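Local coordinates for cytochrome C-type biogenesis protein ccmF (Thermus thermophilus, PDB 6ZMQ) that probably binds heme within the membrane and joins it to apocytochrome c as the lyase of cytochrome c maturation, at residues F197-A209 / W219-W231. Numbering follows the deposited sequence.
Sequences FVGLSVPYAYAVA and WVEETRWWTLIAW. With PTY (phosphatidylethanolamine), chain F.
G199 and A230 mark the tightest point of a near-antiparallel pair of predicted transmembrane helices, 197-209 and 224-231, whose axes approach to 7.7 Å at 153°. G199 CA and A230 CA lie 4.4 Å apart; G199, with no side chain, faces the A230 methyl, consistent with such a close approach. A230 CB also touches L200 CG.

Apolar and CH-pi contacts carry most of the remainder. P203, whose ring nitrogen cannot donate to the preceding turn and where the helix kinks, sets its ring against three residues: CG meets T227 CG2 at 3.7 Å, CD meets W226 CB, and CB meets T223 CG2. Toward the C-terminal end of 197-209, the A207 methyl lies over one face of W219, 4.0 Å from CB to the centroid of the six-membered ring, with V220 CB over the opposite face; Y206 CB sits at the indole edge. W219 also stacks on F292.

The W226 indole is a partition between helix and lipid. With CG anti to its carbonyl carbon (chi1 -75°), it takes V202 CG1 over one face of the five-membered ring, though the modelled spacing there is too short to trust in detail, and the glycerol-phosphate part of phosphatidylethanolamine over the other, glycerol carbon C1 standing 3.5 Å above the ring plane. With an alanine in place of W226, V202 and the lipid's glycerol-phosphate would probably lose the flat surface that separates them, and a gap would open.

The polar links run mainly to partners beyond the two segments. E222 OE1 passes near Y206 CE2, carboxylate and ring planes 72° apart, while its salt bridge is to R137. R224, turned away from this interface, hydrogen-bonds a heme oxygen through NH2. The lipid amine N1 donates to E221 O at 3.1 Å.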
loop_
_atom_site.group_PDB
_atom_site.type_symbol
_atom_site.label_atom_id
_atom_site.label_comp_id
_atom_site.label_asym_id
_atom_site.label_seq_id
_atom_site.Cartn_x
_atom_site.Cartn_y
_atom_site.Cartn_z
ATOM N N PHE A 197 -3.211 2.493 -6.956
ATOM C CA PHE A 197 -2.941 2.065 -8.326
ATOM C C PHE A 197 -3.454 3.088 -9.315
ATOM O O PHE A 197 -2.720 3.492 -10.229
ATOM C CB PHE A 197 -3.566 0.691 -8.599
ATOM C CG PHE A 197 -3.639 0.315 -10.081
ATOM C CD1 PHE A 197 -2.549 -0.251 -10.715
ATOM C CD2 PHE A 197 -4.808 0.499 -10.829
ATOM C CE1 PHE A 197 -2.615 -0.595 -12.059
ATOM C CE2 PHE A 197 -4.872 0.157 -12.171
ATOM C CZ PHE A 197 -3.776 -0.395 -12.784
ATOM N N VAL A 198 -4.665 3.604 -9.070
ATOM C CA VAL A 198 -5.252 4.466 -10.082
ATOM C C VAL A 198 -4.601 5.842 -10.020
ATOM O O VAL A 198 -4.491 6.513 -11.061
ATOM C CB VAL A 198 -6.795 4.467 -9.995
ATOM C CG1 VAL A 198 -7.301 3.042 -10.100
ATOM C CG2 VAL A 198 -7.286 5.044 -8.720
ATOM N N GLY A 199 -4.006 6.193 -8.861
ATOM C CA GLY A 199 -3.122 7.346 -8.816
ATOM C C GLY A 199 -1.910 7.163 -9.703
ATOM O O GLY A 199 -1.718 7.927 -10.649
ATOM N N LEU A 200 -1.223 6.021 -9.560
ATOM C CA LEU A 200 -0.072 5.736 -10.413
ATOM C C LEU A 200 -0.481 5.406 -11.849
ATOM O O LEU A 200 0.398 5.213 -12.700
ATOM C CB LEU A 200 0.775 4.603 -9.826
ATOM C CG LEU A 200 1.813 4.961 -8.757
ATOM C CD1 LEU A 200 2.845 3.860 -8.687
ATOM C CD2 LEU A 200 2.496 6.308 -9.025
ATOM N N SER A 201 -1.792 5.308 -12.137
ATOM C CA SER A 201 -2.232 5.201 -13.522
ATOM C C SER A 201 -1.911 6.461 -14.303
ATOM O O SER A 201 -1.345 6.393 -15.403
ATOM C CB SER A 201 -3.725 4.910 -13.577
ATOM O OG SER A 201 -4.487 6.093 -13.459
ATOM N N VAL A 202 -2.244 7.631 -13.752
ATOM C CA VAL A 202 -2.294 8.848 -14.576
ATOM C C VAL A 202 -0.922 9.451 -14.896
ATOM O O VAL A 202 -0.742 9.912 -16.032
ATOM C CB VAL A 202 -3.347 9.820 -14.038
ATOM C CG1 VAL A 202 -3.244 9.999 -12.561
ATOM C CG2 VAL A 202 -3.331 11.210 -14.711
ATOM N N PRO A 203 0.097 9.423 -14.008
ATOM C CA PRO A 203 1.478 9.682 -14.483
ATOM C C PRO A 203 1.986 8.737 -15.561
ATOM O O PRO A 203 2.584 9.230 -16.533
ATOM C CB PRO A 203 2.315 9.536 -13.197
ATOM C CG PRO A 203 1.334 9.053 -12.154
ATOM C CD PRO A 203 0.086 9.706 -12.573
ATOM N N TYR A 204 1.727 7.418 -15.418
ATOM C CA TYR A 204 2.162 6.414 -16.397
ATOM C C TYR A 204 1.618 6.720 -17.778
ATOM O O TYR A 204 2.368 6.681 -18.763
ATOM C CB TYR A 204 1.698 5.009 -15.980
ATOM C CG TYR A 204 1.798 3.957 -17.088
ATOM C CD1 TYR A 204 3.022 3.364 -17.387
ATOM C CD2 TYR A 204 0.668 3.539 -17.816
ATOM C CE1 TYR A 204 3.133 2.406 -18.378
ATOM C CE2 TYR A 204 0.777 2.586 -18.822
ATOM C CZ TYR A 204 2.014 2.027 -19.094
ATOM O OH TYR A 204 2.146 1.067 -20.074
ATOM N N ALA A 205 0.329 7.085 -17.830
ATOM C CA ALA A 205 -0.340 7.540 -19.041
ATOM C C ALA A 205 0.395 8.703 -19.676
ATOM O O ALA A 205 0.813 8.604 -20.841
ATOM C CB ALA A 205 -1.772 7.946 -18.693
ATOM N N TYR A 206 0.710 9.720 -18.856
ATOM C CA TYR A 206 1.462 10.893 -19.296
ATOM C C TYR A 206 2.836 10.500 -19.810
ATOM O O TYR A 206 3.250 10.962 -20.885
ATOM C CB TYR A 206 1.584 11.893 -18.147
ATOM C CG TYR A 206 0.496 12.954 -18.064
ATOM C CD1 TYR A 206 -0.732 12.676 -17.477
ATOM C CD2 TYR A 206 0.722 14.243 -18.524
ATOM C CE1 TYR A 206 -1.718 13.640 -17.369
ATOM C CE2 TYR A 206 -0.258 15.216 -18.417
ATOM C CZ TYR A 206 -1.474 14.909 -17.846
ATOM O OH TYR A 206 -2.449 15.873 -17.747
ATOM N N ALA A 207 3.467 9.515 -19.141
ATOM C CA ALA A 207 4.791 9.053 -19.541
ATOM C C ALA A 207 4.750 8.346 -20.880
ATOM O O ALA A 207 5.557 8.652 -21.767
ATOM C CB ALA A 207 5.358 8.126 -18.491
ATOM N N VAL A 208 3.736 7.494 -21.091
ATOM C CA VAL A 208 3.616 6.801 -22.373
ATOM C C VAL A 208 3.110 7.775 -23.421
ATOM O O VAL A 208 3.410 7.628 -24.616
ATOM C CB VAL A 208 2.752 5.539 -22.155
ATOM C CG1 VAL A 208 2.458 4.784 -23.447
ATOM C CG2 VAL A 208 3.472 4.599 -21.206
ATOM N N ALA A 209 2.486 8.861 -22.973
ATOM C CA ALA A 209 2.229 9.976 -23.854
ATOM C C ALA A 209 3.518 10.710 -24.196
ATOM O O ALA A 209 3.797 10.931 -25.382
ATOM C CB ALA A 209 1.228 10.890 -23.179
ATOM N N TRP A 219 6.133 16.360 -18.504
ATOM C CA TRP A 219 5.091 15.422 -18.097
ATOM C C TRP A 219 5.000 15.190 -16.592
ATOM O O TRP A 219 3.906 14.875 -16.113
ATOM C CB TRP A 219 5.316 14.075 -18.787
ATOM C CG TRP A 219 6.505 13.343 -18.249
ATOM C CD1 TRP A 219 7.810 13.586 -18.548
ATOM C CD2 TRP A 219 6.504 12.255 -17.309
ATOM N NE1 TRP A 219 8.622 12.725 -17.854
ATOM C CE2 TRP A 219 7.843 11.900 -17.085
ATOM C CE3 TRP A 219 5.501 11.553 -16.632
ATOM C CZ2 TRP A 219 8.207 10.863 -16.227
ATOM C CZ3 TRP A 219 5.867 10.526 -15.770
ATOM C CH2 TRP A 219 7.208 10.191 -15.582
ATOM N N VAL A 220 6.084 15.340 -15.825
ATOM C CA VAL A 220 6.045 14.865 -14.447
ATOM C C VAL A 220 5.669 15.990 -13.488
ATOM O O VAL A 220 5.165 15.712 -12.388
ATOM C CB VAL A 220 7.364 14.176 -14.016
ATOM C CG1 VAL A 220 8.446 15.161 -13.700
ATOM C CG2 VAL A 220 7.126 13.256 -12.824
ATOM N N GLU A 221 5.832 17.243 -13.893
ATOM C CA GLU A 221 5.511 18.363 -13.032
ATOM C C GLU A 221 4.062 18.793 -13.171
ATOM O O GLU A 221 3.536 19.451 -12.266
ATOM C CB GLU A 221 6.472 19.521 -13.333
ATOM C CG GLU A 221 6.991 19.503 -14.764
ATOM C CD GLU A 221 7.925 20.649 -15.071
ATOM O OE1 GLU A 221 8.023 21.033 -16.253
ATOM O OE2 GLU A 221 8.594 21.135 -14.131
ATOM N N GLU A 222 3.405 18.399 -14.263
ATOM C CA GLU A 222 1.959 18.485 -14.365
ATOM C C GLU A 222 1.242 17.326 -13.682
ATOM O O GLU A 222 0.036 17.430 -13.439
ATOM C CB GLU A 222 1.527 18.529 -15.832
ATOM C CG GLU A 222 2.295 19.508 -16.712
ATOM C CD GLU A 222 2.231 19.124 -18.188
ATOM O OE1 GLU A 222 2.514 17.951 -18.515
ATOM O OE2 GLU A 222 1.872 19.986 -19.018
ATOM N N THR A 223 1.929 16.220 -13.375
ATOM C CA THR A 223 1.242 15.038 -12.853
ATOM C C THR A 223 1.605 14.754 -11.396
ATOM O O THR A 223 1.125 13.762 -10.825
ATOM C CB THR A 223 1.533 13.809 -13.724
ATOM O OG1 THR A 223 0.569 12.800 -13.435
ATOM C CG2 THR A 223 2.908 13.222 -13.457
ATOM N N ARG A 224 2.324 15.689 -10.761
ATOM C CA ARG A 224 3.084 15.463 -9.529
ATOM C C ARG A 224 2.200 15.085 -8.340
ATOM O O ARG A 224 2.601 14.264 -7.498
ATOM C CB ARG A 224 3.913 16.733 -9.269
ATOM C CG ARG A 224 4.477 16.959 -7.876
ATOM C CD ARG A 224 3.663 17.954 -7.019
ATOM N NE ARG A 224 4.341 18.443 -5.811
ATOM C CZ ARG A 224 4.733 17.720 -4.758
ATOM N NH1 ARG A 224 5.448 18.301 -3.808
ATOM N NH2 ARG A 224 4.438 16.429 -4.633
ATOM N N TRP A 225 0.974 15.605 -8.297
ATOM C CA TRP A 225 0.141 15.398 -7.119
ATOM C C TRP A 225 -0.486 14.008 -7.127
ATOM O O TRP A 225 -0.703 13.418 -6.064
ATOM C CB TRP A 225 -0.907 16.510 -7.029
ATOM C CG TRP A 225 -0.317 17.860 -6.579
ATOM C CD1 TRP A 225 -0.448 19.047 -7.239
ATOM C CD2 TRP A 225 0.458 18.154 -5.392
ATOM N NE1 TRP A 225 0.208 20.049 -6.568
ATOM C CE2 TRP A 225 0.765 19.532 -5.428
ATOM C CE3 TRP A 225 0.926 17.394 -4.311
ATOM C CZ2 TRP A 225 1.512 20.157 -4.432
ATOM C CZ3 TRP A 225 1.661 18.024 -3.326
ATOM C CH2 TRP A 225 1.952 19.386 -3.396
ATOM N N TRP A 226 -0.745 13.456 -8.320
ATOM C CA TRP A 226 -1.185 12.065 -8.422
ATOM C C TRP A 226 -0.076 11.108 -8.021
ATOM O O TRP A 226 -0.346 10.057 -7.435
ATOM C CB TRP A 226 -1.634 11.724 -9.842
ATOM C CG TRP A 226 -2.943 12.273 -10.223
ATOM C CD1 TRP A 226 -4.163 11.698 -10.041
ATOM C CD2 TRP A 226 -3.173 13.496 -10.922
ATOM N NE1 TRP A 226 -5.149 12.498 -10.572
ATOM C CE2 TRP A 226 -4.565 13.613 -11.112
ATOM C CE3 TRP A 226 -2.336 14.517 -11.387
ATOM C CZ2 TRP A 226 -5.140 14.710 -11.748
ATOM C CZ3 TRP A 226 -2.910 15.609 -12.020
ATOM C CH2 TRP A 226 -4.297 15.696 -12.196
ATOM N N THR A 227 1.178 11.460 -8.328
ATOM C CA THR A 227 2.313 10.646 -7.902
ATOM C C THR A 227 2.459 10.643 -6.385
ATOM O O THR A 227 2.584 9.569 -5.775
ATOM C CB THR A 227 3.598 11.157 -8.558
ATOM O OG1 THR A 227 3.988 12.401 -7.960
ATOM C CG2 THR A 227 3.373 11.376 -10.042
ATOM N N LEU A 228 2.371 11.826 -5.751
ATOM C CA LEU A 228 2.468 11.891 -4.290
ATOM C C LEU A 228 1.271 11.229 -3.609
ATOM O O LEU A 228 1.457 10.435 -2.682
ATOM C CB LEU A 228 2.599 13.339 -3.807
ATOM C CG LEU A 228 2.545 13.460 -2.269
ATOM C CD1 LEU A 228 3.747 12.821 -1.544
ATOM C CD2 LEU A 228 2.276 14.849 -1.790
ATOM N N ILE A 229 0.053 11.491 -4.097
ATOM C CA ILE A 229 -1.167 10.947 -3.503
ATOM C C ILE A 229 -1.257 9.434 -3.712
ATOM O O ILE A 229 -1.679 8.700 -2.810
ATOM C CB ILE A 229 -2.379 11.727 -4.060
ATOM C CG1 ILE A 229 -2.633 12.977 -3.198
ATOM C CG2 ILE A 229 -3.628 10.870 -4.264
ATOM C CD1 ILE A 229 -3.558 14.028 -3.798
ATOM N N ALA A 230 -0.776 8.937 -4.856
ATOM C CA ALA A 230 -0.711 7.500 -5.118
ATOM C C ALA A 230 0.268 6.812 -4.187
ATOM O O ALA A 230 -0.023 5.732 -3.653
ATOM C CB ALA A 230 -0.265 7.250 -6.556
ATOM N N TRP A 231 1.427 7.444 -3.960
ATOM C CA TRP A 231 2.381 6.906 -3.004
ATOM C C TRP A 231 1.881 7.023 -1.569
ATOM O O TRP A 231 2.236 6.193 -0.729
ATOM C CB TRP A 231 3.709 7.626 -3.162
ATOM C CG TRP A 231 4.771 7.139 -2.243
ATOM C CD1 TRP A 231 5.672 6.158 -2.506
ATOM C CD2 TRP A 231 5.063 7.606 -0.909
ATOM N NE1 TRP A 231 6.498 5.970 -1.427
ATOM C CE2 TRP A 231 6.141 6.842 -0.434
ATOM C CE3 TRP A 231 4.501 8.576 -0.068
ATOM C CZ2 TRP A 231 6.675 7.021 0.828
ATOM C CZ3 TRP A 231 5.037 8.749 1.196
ATOM C CH2 TRP A 231 6.120 7.984 1.624
HETATM C C1 PTY F . -5.493 15.206 -8.030
HETATM C C2 PTY F . 0.102 19.439 -10.701
HETATM C C3 PTY F . -1.395 19.733 -10.800
HETATM O O4 PTY F . -6.388 14.151 -7.827
HETATM C C5 PTY F . -5.374 17.710 -8.382
HETATM C C6 PTY F . -6.286 16.507 -8.105
HETATM O O7 PTY F . -6.903 16.679 -6.857
HETATM C C8 PTY F . -8.262 17.029 -6.841
HETATM O O10 PTY F . -8.673 17.886 -7.551
HETATM C C11 PTY F . -9.217 16.306 -5.886
HETATM C C12 PTY F . -10.668 16.651 -6.226
HETATM C C13 PTY F . -11.659 15.916 -5.317
HETATM C C14 PTY F . -11.463 16.331 -3.857
HETATM C C15 PTY F . -12.678 15.929 -3.018
HETATM C C16 PTY F . -12.227 15.763 -1.567
HETATM C C17 PTY F . -13.126 14.773 -0.820
HETATM C C18 PTY F . -12.447 13.430 -0.504
HETATM C C19 PTY F . -10.949 13.537 -0.200
HETATM C C20 PTY F . -10.552 12.606 0.950
HETATM C C21 PTY F . -10.635 11.132 0.539
HETATM C C22 PTY F . -10.225 10.255 1.728
HETATM C C23 PTY F . -9.677 8.895 1.282
HETATM C C24 PTY F . -10.704 7.799 1.594
HETATM C C25 PTY F . -10.027 6.612 2.288
HETATM C C26 PTY F . -11.075 5.635 2.825
HETATM C C27 PTY F . -10.496 4.857 4.005
HETATM C C28 PTY F . -11.641 4.457 4.934
HETATM C C29 PTY F . -11.167 4.444 6.384
HETATM C C30 PTY F . -5.914 13.101 -7.031
HETATM C C31 PTY F . -6.875 12.021 -6.528
HETATM O O30 PTY F . -4.761 13.034 -6.757
HETATM C C32 PTY F . -8.072 12.575 -5.755
HETATM C C33 PTY F . -8.832 11.401 -5.133
HETATM C C34 PTY F . -9.175 11.700 -3.673
HETATM C C35 PTY F . -9.198 10.383 -2.898
HETATM C C36 PTY F . -10.366 9.528 -3.395
HETATM C C37 PTY F . -10.909 8.651 -2.260
HETATM C C38 PTY F . -12.089 7.797 -2.737
HETATM C C39 PTY F . -12.587 6.853 -1.641
HETATM C C40 PTY F . -14.107 6.729 -1.716
HETATM C C41 PTY F . -14.642 5.931 -0.527
HETATM C C42 PTY F . -14.938 6.892 0.621
HETATM C C43 PTY F . -16.436 6.862 0.916
HETATM C C44 PTY F . -16.636 7.273 2.372
HETATM P P1 PTY F . -3.780 18.844 -10.144
HETATM O O11 PTY F . -2.133 18.811 -10.043
HETATM O O12 PTY F . -4.164 18.908 -11.603
HETATM O O13 PTY F . -4.283 20.107 -9.485
HETATM O O14 PTY F . -4.448 17.505 -9.422
HETATM N N1 PTY F . 0.846 20.568 -11.231
#